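Local coordinates for protein endoribonuclease ToxN (Bacillus thuringiensis, PDB 4ATO) that cleaves RNA within adenine-rich sequences as the toxin of a type III toxin-antitoxin system and is inhibited by assembling with its ToxI RNA pseudoknot, at residues Thr14-Tyr19 with Gln167-Arg172; Lys8-Ser13 with Asp50-Leu55. All coordinates share one frame; numbering follows the deposited sequence.

Interaction 1. Residues Thr14-Tyr19 with Gln167-Arg172; sequences TEYIDY and QEYKER
Y16 and Y19, one helical turn apart, reach from helix 14-23 to the end of helix 159-169, with Y16 and Y169 closest in backbone at 9.0 Å between CA atoms. The motif is a T-shaped aromatic pair, offset and edge-to-face, joining the first helix of the ToxN fold to the last helix of the modelled chain. The edge of the Y16 ring turns toward the face of Y169; the planes stand at 90° and the centroids lie 5.9 Å apart. The offset makes the nearest approach a glancing one, Y16 CD1 to Y169 CD2 at 4.2 Å. Tyrosine suits both places because its ring spans the gap between backbones while its hydroxyl finds a polar partner further on: Y16 OH bonds to the carbonyl oxygen of P89, and Y169 OH to E94. Each ring is thus held at its far end by the segment around 89-94.

Y19 makes the second bridge. With CG anti to the backbone N (chi1 164°), its ring is carried out across the gap, and the hydroxyl comes to the base of the E168 side chain. Y19 OH donates to the backbone carbonyl oxygen of K165, one turn earlier on helix 159-169, and the K165 side chain also makes a cation-pi contact with the ring. E168 runs out extended beyond CG, its carboxylate plane at 90° to the Y19 ring. Just beyond the pair the helix ends: K170 is the centre of an inverse gamma turn, closed by E171 N to Y169 O at 2.6 Å. At the bridge itself, Y19 OH lies 3.5 Å from E168 CB.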
loop_
_atom_site.group_PDB
_atom_site.type_symbol
_atom_site.label_atom_id
_atom_site.label_comp_id
_atom_site.label_asym_id
_atom_site.label_seq_id
_atom_site.Cartn_x
_atom_site.Cartn_y
_atom_site.Cartn_z
ATOM N N THR A 14 22.603 -32.328 19.749
ATOM C CA THR A 14 23.833 -32.556 19.008
ATOM C C THR A 14 23.976 -34.023 18.638
ATOM O O THR A 14 24.660 -34.360 17.676
ATOM C CB THR A 14 25.057 -32.110 19.805
ATOM O OG1 THR A 14 25.228 -32.972 20.935
ATOM C CG2 THR A 14 24.862 -30.692 20.285
ATOM N N GLU A 15 23.322 -34.891 19.402
ATOM C CA GLU A 15 23.331 -36.314 19.087
ATOM C C GLU A 15 22.682 -36.535 17.733
ATOM O O GLU A 15 23.238 -37.215 16.870
ATOM C CB GLU A 15 22.577 -37.121 20.145
ATOM C CG GLU A 15 23.425 -37.622 21.291
ATOM C CD GLU A 15 22.856 -38.890 21.906
ATOM O OE1 GLU A 15 21.931 -39.476 21.303
ATOM O OE2 GLU A 15 23.331 -39.306 22.987
ATOM N N TYR A 16 21.498 -35.957 17.548
ATOM C CA TYR A 16 20.776 -36.146 16.299
ATOM C C TYR A 16 21.485 -35.458 15.136
ATOM O O TYR A 16 21.487 -35.972 14.019
ATOM C CB TYR A 16 19.322 -35.687 16.414
ATOM C CG TYR A 16 18.516 -35.980 15.170
ATOM C CD1 TYR A 16 18.025 -37.258 14.918
ATOM C CD2 TYR A 16 18.265 -34.986 14.232
ATOM C CE1 TYR A 16 17.296 -37.534 13.772
ATOM C CE2 TYR A 16 17.534 -35.249 13.088
ATOM C CZ TYR A 16 17.053 -36.520 12.859
ATOM O OH TYR A 16 16.328 -36.773 11.715
ATOM N N ILE A 17 22.099 -34.307 15.394
ATOM C CA ILE A 17 22.832 -33.595 14.343
ATOM C C ILE A 17 24.016 -34.438 13.860
ATOM O O ILE A 17 24.209 -34.628 12.654
ATOM C CB ILE A 17 23.326 -32.215 14.820
ATOM C CG1 ILE A 17 22.161 -31.233 14.934
ATOM C CG2 ILE A 17 24.394 -31.663 13.878
ATOM C CD1 ILE A 17 21.618 -30.732 13.593
ATOM N N ASP A 18 24.796 -34.949 14.806
ATOM C CA ASP A 18 25.949 -35.793 14.485
ATOM C C ASP A 18 25.502 -37.060 13.771
ATOM O O ASP A 18 26.179 -37.560 12.875
ATOM C CB ASP A 18 26.721 -36.157 15.752
ATOM C CG ASP A 18 27.428 -34.961 16.367
ATOM O OD1 ASP A 18 27.569 -33.924 15.671
ATOM O OD2 ASP A 18 27.845 -35.060 17.541
ATOM N N TYR A 19 24.350 -37.569 14.178
ATOM C CA TYR A 19 23.784 -38.752 13.560
ATOM C C TYR A 19 23.412 -38.439 12.117
ATOM O O TYR A 19 23.637 -39.256 11.230
ATOM C CB TYR A 19 22.571 -39.217 14.354
ATOM C CG TYR A 19 21.664 -40.182 13.636
ATOM C CD1 TYR A 19 21.943 -41.539 13.613
ATOM C CD2 TYR A 19 20.505 -39.739 13.013
ATOM C CE1 TYR A 19 21.105 -42.426 12.970
ATOM C CE2 TYR A 19 19.662 -40.613 12.373
ATOM C CZ TYR A 19 19.963 -41.958 12.353
ATOM O OH TYR A 19 19.115 -42.835 11.710
ATOM N N GLN A 167 13.416 -41.465 9.508
ATOM C CA GLN A 167 12.572 -42.657 9.596
ATOM C C GLN A 167 13.244 -43.715 10.463
ATOM O O GLN A 167 12.616 -44.290 11.351
ATOM C CB GLN A 167 12.297 -43.233 8.201
ATOM C CG GLN A 167 11.359 -42.405 7.336
ATOM C CD GLN A 167 9.896 -42.622 7.686
ATOM O OE1 GLN A 167 9.548 -43.571 8.391
ATOM N NE2 GLN A 167 9.030 -41.741 7.192
ATOM N N GLU A 168 14.525 -43.961 10.203
ATOM C CA GLU A 168 15.287 -44.948 10.956
ATOM C C GLU A 168 15.302 -44.620 12.441
ATOM O O GLU A 168 15.310 -45.520 13.280
ATOM C CB GLU A 168 16.718 -45.053 10.425
ATOM C CG GLU A 168 16.813 -45.610 9.012
ATOM C CD GLU A 168 18.228 -45.590 8.465
ATOM O OE1 GLU A 168 19.179 -45.779 9.256
ATOM O OE2 GLU A 168 18.388 -45.377 7.242
ATOM N N TYR A 169 15.299 -43.331 12.765
ATOM C CA TYR A 169 15.266 -42.912 14.160
ATOM C C TYR A 169 13.984 -43.394 14.817
ATOM O O TYR A 169 13.971 -43.738 16.002
ATOM C CB TYR A 169 15.370 -41.390 14.291
ATOM C CG TYR A 169 15.170 -40.901 15.712
ATOM C CD1 TYR A 169 13.891 -40.628 16.203
ATOM C CD2 TYR A 169 16.257 -40.715 16.567
ATOM C CE1 TYR A 169 13.696 -40.193 17.500
ATOM C CE2 TYR A 169 16.072 -40.272 17.871
ATOM C CZ TYR A 169 14.785 -40.013 18.331
ATOM O OH TYR A 169 14.574 -39.573 19.618
ATOM N N LYS A 170 12.904 -43.410 14.044
ATOM C CA LYS A 170 11.607 -43.845 14.549
ATOM C C LYS A 170 11.570 -45.356 14.778
ATOM O O LYS A 170 10.728 -46.068 14.235
ATOM C CB LYS A 170 10.485 -43.386 13.616
ATOM C CG LYS A 170 10.388 -41.867 13.496
ATOM C CD LYS A 170 9.371 -41.439 12.448
ATOM C CE LYS A 170 9.179 -39.926 12.443
ATOM N NZ LYS A 170 10.433 -39.199 12.107
ATOM N N GLU A 171 12.520 -45.824 15.581
ATOM C CA GLU A 171 12.558 -47.184 16.083
ATOM C C GLU A 171 12.167 -47.089 17.549
ATOM O O GLU A 171 11.977 -48.095 18.233
ATOM C CB GLU A 171 13.976 -47.724 15.967
ATOM C CG GLU A 171 14.994 -46.884 16.722
ATOM C CD GLU A 171 16.424 -47.184 16.317
ATOM O OE1 GLU A 171 16.636 -48.146 15.550
ATOM O OE2 GLU A 171 17.335 -46.455 16.765
ATOM N N ARG A 172 12.054 -45.850 18.017
ATOM C CA ARG A 172 11.707 -45.549 19.398
ATOM C C ARG A 172 10.241 -45.863 19.651
ATOM O O ARG A 172 9.468 -46.044 18.711
ATOM C CB ARG A 172 11.984 -44.072 19.685
ATOM C CG ARG A 172 11.996 -43.698 21.154
ATOM C CD ARG A 172 12.441 -42.255 21.335
ATOM N NE ARG A 172 12.621 -41.904 22.741
ATOM C CZ ARG A 172 11.682 -41.347 23.501
ATOM N NH1 ARG A 172 10.489 -41.072 22.992
ATOM N NH2 ARG A 172 11.938 -41.062 24.772
#

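Interaction 2. Residues Lys8-Ser13 with Asp50-Leu55; sequences KFHTIS and DYFVPL. With nucleotides of chain B.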
loop_
_atom_site.group_PDB
_atom_site.type_symbol
_atom_site.label_atom_id
_atom_site.label_comp_id
_atom_site.label_asym_id
_atom_site.label_seq_id
_atom_site.Cartn_x
_atom_site.Cartn_y
_atom_site.Cartn_z
ATOM N N LYS A 8 8.551 -20.427 14.923
ATOM C CA LYS A 8 9.090 -20.852 16.209
ATOM C C LYS A 8 10.543 -21.224 16.019
ATOM O O LYS A 8 10.888 -21.917 15.063
ATOM C CB LYS A 8 8.337 -22.071 16.745
ATOM C CG LYS A 8 6.911 -21.793 17.192
ATOM C CD LYS A 8 6.875 -20.672 18.206
ATOM C CE LYS A 8 5.472 -20.451 18.738
ATOM N NZ LYS A 8 5.415 -19.248 19.623
ATOM N N PHE A 9 11.394 -20.754 16.928
ATOM C CA PHE A 9 12.795 -21.138 16.943
ATOM C C PHE A 9 12.964 -22.455 17.695
ATOM O O PHE A 9 12.147 -22.795 18.544
ATOM C CB PHE A 9 13.647 -20.065 17.622
ATOM C CG PHE A 9 13.742 -18.775 16.855
ATOM C CD1 PHE A 9 14.386 -18.721 15.636
ATOM C CD2 PHE A 9 13.218 -17.609 17.373
ATOM C CE1 PHE A 9 14.482 -17.532 14.935
ATOM C CE2 PHE A 9 13.313 -16.416 16.676
ATOM C CZ PHE A 9 13.943 -16.380 15.455
ATOM N N HIS A 10 14.033 -23.182 17.390
ATOM C CA HIS A 10 14.352 -24.416 18.099
ATOM C C HIS A 10 15.852 -24.620 18.172
ATOM O O HIS A 10 16.597 -24.133 17.316
ATOM C CB HIS A 10 13.755 -25.628 17.388
ATOM C CG HIS A 10 12.262 -25.602 17.281
ATOM N ND1 HIS A 10 11.593 -24.846 16.341
ATOM C CD2 HIS A 10 11.307 -26.241 17.998
ATOM C CE1 HIS A 10 10.292 -25.020 16.483
ATOM N NE2 HIS A 10 10.091 -25.858 17.485
ATOM N N THR A 11 16.292 -25.345 19.197
ATOM C CA THR A 11 17.625 -25.937 19.186
ATOM C C THR A 11 17.466 -27.427 18.907
ATOM O O THR A 11 16.442 -28.022 19.237
ATOM C CB THR A 11 18.342 -25.756 20.520
ATOM O OG1 THR A 11 17.525 -26.288 21.567
ATOM C CG2 THR A 11 18.612 -24.277 20.784
ATOM N N ILE A 12 18.473 -28.023 18.286
ATOM C CA ILE A 12 18.423 -29.436 17.959
ATOM C C ILE A 12 19.541 -30.176 18.702
ATOM O O ILE A 12 20.647 -29.652 18.846
ATOM C CB ILE A 12 18.486 -29.657 16.425
ATOM C CG1 ILE A 12 17.133 -29.316 15.791
ATOM C CG2 ILE A 12 18.780 -31.107 16.089
ATOM C CD1 ILE A 12 16.888 -27.874 15.539
ATOM N N SER A 13 19.243 -31.374 19.201
ATOM C CA SER A 13 20.208 -32.111 20.010
ATOM C C SER A 13 21.421 -32.467 19.163
ATOM O O SER A 13 21.288 -32.844 17.996
ATOM C CB SER A 13 19.585 -33.374 20.619
ATOM O OG SER A 13 19.411 -34.386 19.642
ATOM N N ASP A 50 8.824 -32.938 9.964
ATOM C CA ASP A 50 9.021 -31.580 10.463
ATOM C C ASP A 50 10.403 -31.097 10.037
ATOM O O ASP A 50 11.415 -31.681 10.431
ATOM C CB ASP A 50 8.921 -31.547 11.990
ATOM C CG ASP A 50 7.540 -31.923 12.500
ATOM O OD1 ASP A 50 6.533 -31.441 11.938
ATOM O OD2 ASP A 50 7.462 -32.701 13.472
ATOM N N TYR A 51 10.451 -30.044 9.228
ATOM C CA TYR A 51 11.728 -29.491 8.776
ATOM C C TYR A 51 12.131 -28.241 9.536
ATOM O O TYR A 51 11.288 -27.470 9.987
ATOM C CB TYR A 51 11.704 -29.182 7.280
ATOM C CG TYR A 51 12.214 -30.307 6.416
ATOM C CD1 TYR A 51 11.369 -31.338 6.022
ATOM C CD2 TYR A 51 13.537 -30.332 5.979
ATOM C CE1 TYR A 51 11.828 -32.381 5.215
ATOM C CE2 TYR A 51 14.009 -31.367 5.174
ATOM C CZ TYR A 51 13.144 -32.394 4.799
ATOM O OH TYR A 51 13.588 -33.425 3.997
ATOM N N PHE A 52 13.437 -28.046 9.651
ATOM C CA PHE A 52 13.989 -26.954 10.431
ATOM C C PHE A 52 15.133 -26.310 9.671
ATOM O O PHE A 52 16.006 -27.007 9.154
ATOM C CB PHE A 52 14.430 -27.470 11.804
ATOM C CG PHE A 52 13.282 -27.955 12.644
ATOM C CD1 PHE A 52 12.548 -27.067 13.416
ATOM C CD2 PHE A 52 12.907 -29.295 12.631
ATOM C CE1 PHE A 52 11.478 -27.507 14.183
ATOM C CE2 PHE A 52 11.834 -29.745 13.399
ATOM C CZ PHE A 52 11.124 -28.854 14.174
ATOM N N VAL A 53 15.095 -24.980 9.584
ATOM C CA VAL A 53 16.044 -24.212 8.790
ATOM C C VAL A 53 17.044 -23.512 9.702
ATOM O O VAL A 53 16.670 -22.669 10.517
ATOM C CB VAL A 53 15.338 -23.144 7.912
ATOM C CG1 VAL A 53 16.347 -22.471 7.003
ATOM C CG2 VAL A 53 14.188 -23.758 7.101
ATOM N N PRO A 54 18.323 -23.852 9.557
ATOM C CA PRO A 54 19.373 -23.337 10.442
ATOM C C PRO A 54 19.685 -21.855 10.222
ATOM O O PRO A 54 19.649 -21.372 9.098
ATOM C CB PRO A 54 20.594 -24.190 10.066
ATOM C CG PRO A 54 20.329 -24.601 8.622
ATOM C CD PRO A 54 18.843 -24.804 8.553
ATOM N N LEU A 55 19.992 -21.157 11.309
ATOM C CA LEU A 55 20.499 -19.794 11.253
ATOM C C LEU A 55 22.015 -19.785 11.273
ATOM O O LEU A 55 22.638 -20.651 11.885
ATOM C CB LEU A 55 19.999 -19.002 12.461
ATOM C CG LEU A 55 18.580 -18.475 12.310
ATOM C CD1 LEU A 55 18.036 -17.955 13.630
ATOM C CD2 LEU A 55 18.603 -17.388 11.240
ATOM P P U B 10 3.132 -13.042 18.646
ATOM O OP1 U B 10 3.834 -13.133 17.343
ATOM O OP2 U B 10 1.961 -13.923 18.889
ATOM O "O5'" U B 10 4.165 -13.193 19.835
ATOM C "C5'" U B 10 4.893 -14.400 20.019
ATOM C "C4'" U B 10 5.585 -14.434 21.359
ATOM O "O4'" U B 10 6.318 -15.682 21.475
ATOM C "C3'" U B 10 6.608 -13.323 21.591
ATOM O "O3'" U B 10 6.685 -13.033 22.993
ATOM C "C2'" U B 10 7.903 -13.985 21.146
ATOM O "O2'" U B 10 9.069 -13.404 21.678
ATOM C "C1'" U B 10 7.695 -15.412 21.653
ATOM N N1 U B 10 8.453 -16.434 20.918
ATOM C C2 U B 10 9.346 -17.205 21.641
ATOM O O2 U B 10 9.535 -17.060 22.830
ATOM N N3 U B 10 10.009 -18.171 20.929
ATOM C C4 U B 10 9.881 -18.420 19.577
ATOM O O4 U B 10 10.563 -19.315 19.071
ATOM C C5 U B 10 8.932 -17.583 18.893
ATOM C C6 U B 10 8.257 -16.644 19.569
#
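The edge of F52 meets the face of H10 in a T-shaped pair, with ring centroids 4.8 Å apart and planes at 70°. F52 CE1 sits over the imidazole toward its rim, 3.4 Å from H10 ND1, so a C-H edge faces the pi system. Strands 9-12 and 51-56 belong to one strongly twisted antiparallel sheet but are not neighbours: strand 38-41 runs between them, and the axes of the short pieces 9-12 and 51-55 cross at 88°, closest approach 8.5 Å. Long side chains must therefore span the gap. I12 CD1 packs on F52 CB, while F9 CE1 touches L55 CD1 at 3.8 Å, apolar groups suited to this buried interior.

Further out, Y39 and C95 pack against F52, while backbone bonds from H10 to Y39 and from F9 to I98 fix the strand carrying the first-shell rings. The N-terminal end of the same strand meets the RNA. K8, bent at chi2, lays its aliphatic CD near C5 of U10 of chain B, and the F9 side chain lies beside the uracil O4. That oxygen accepts a nearly straight hydrogen bond from F9 N, 2.7 Å long with an N-H...O angle of 167°.

From the N terminus, strand 9-12 enters interaction 2 first and runs straight into helix 14-23, which enters interaction 1. The chain then passes through strand 38-41 to 50-55, where interaction 2 closes a loop of 36 residues that holds helix 14-23 as well as strand 38-41. Only after the remaining strands and helices does 167-172 return to 14-19, closing a loop of 147 residues. The segments alternate, so the two loops cross. Interaction 2 ties sheet strands together beside the RNA; interaction 1 joins the first helix to the last of the modelled chain. Their centres are 15 Å apart, yet they touch directly, I17 CG1 packing 3.6 Å from I12 CG2.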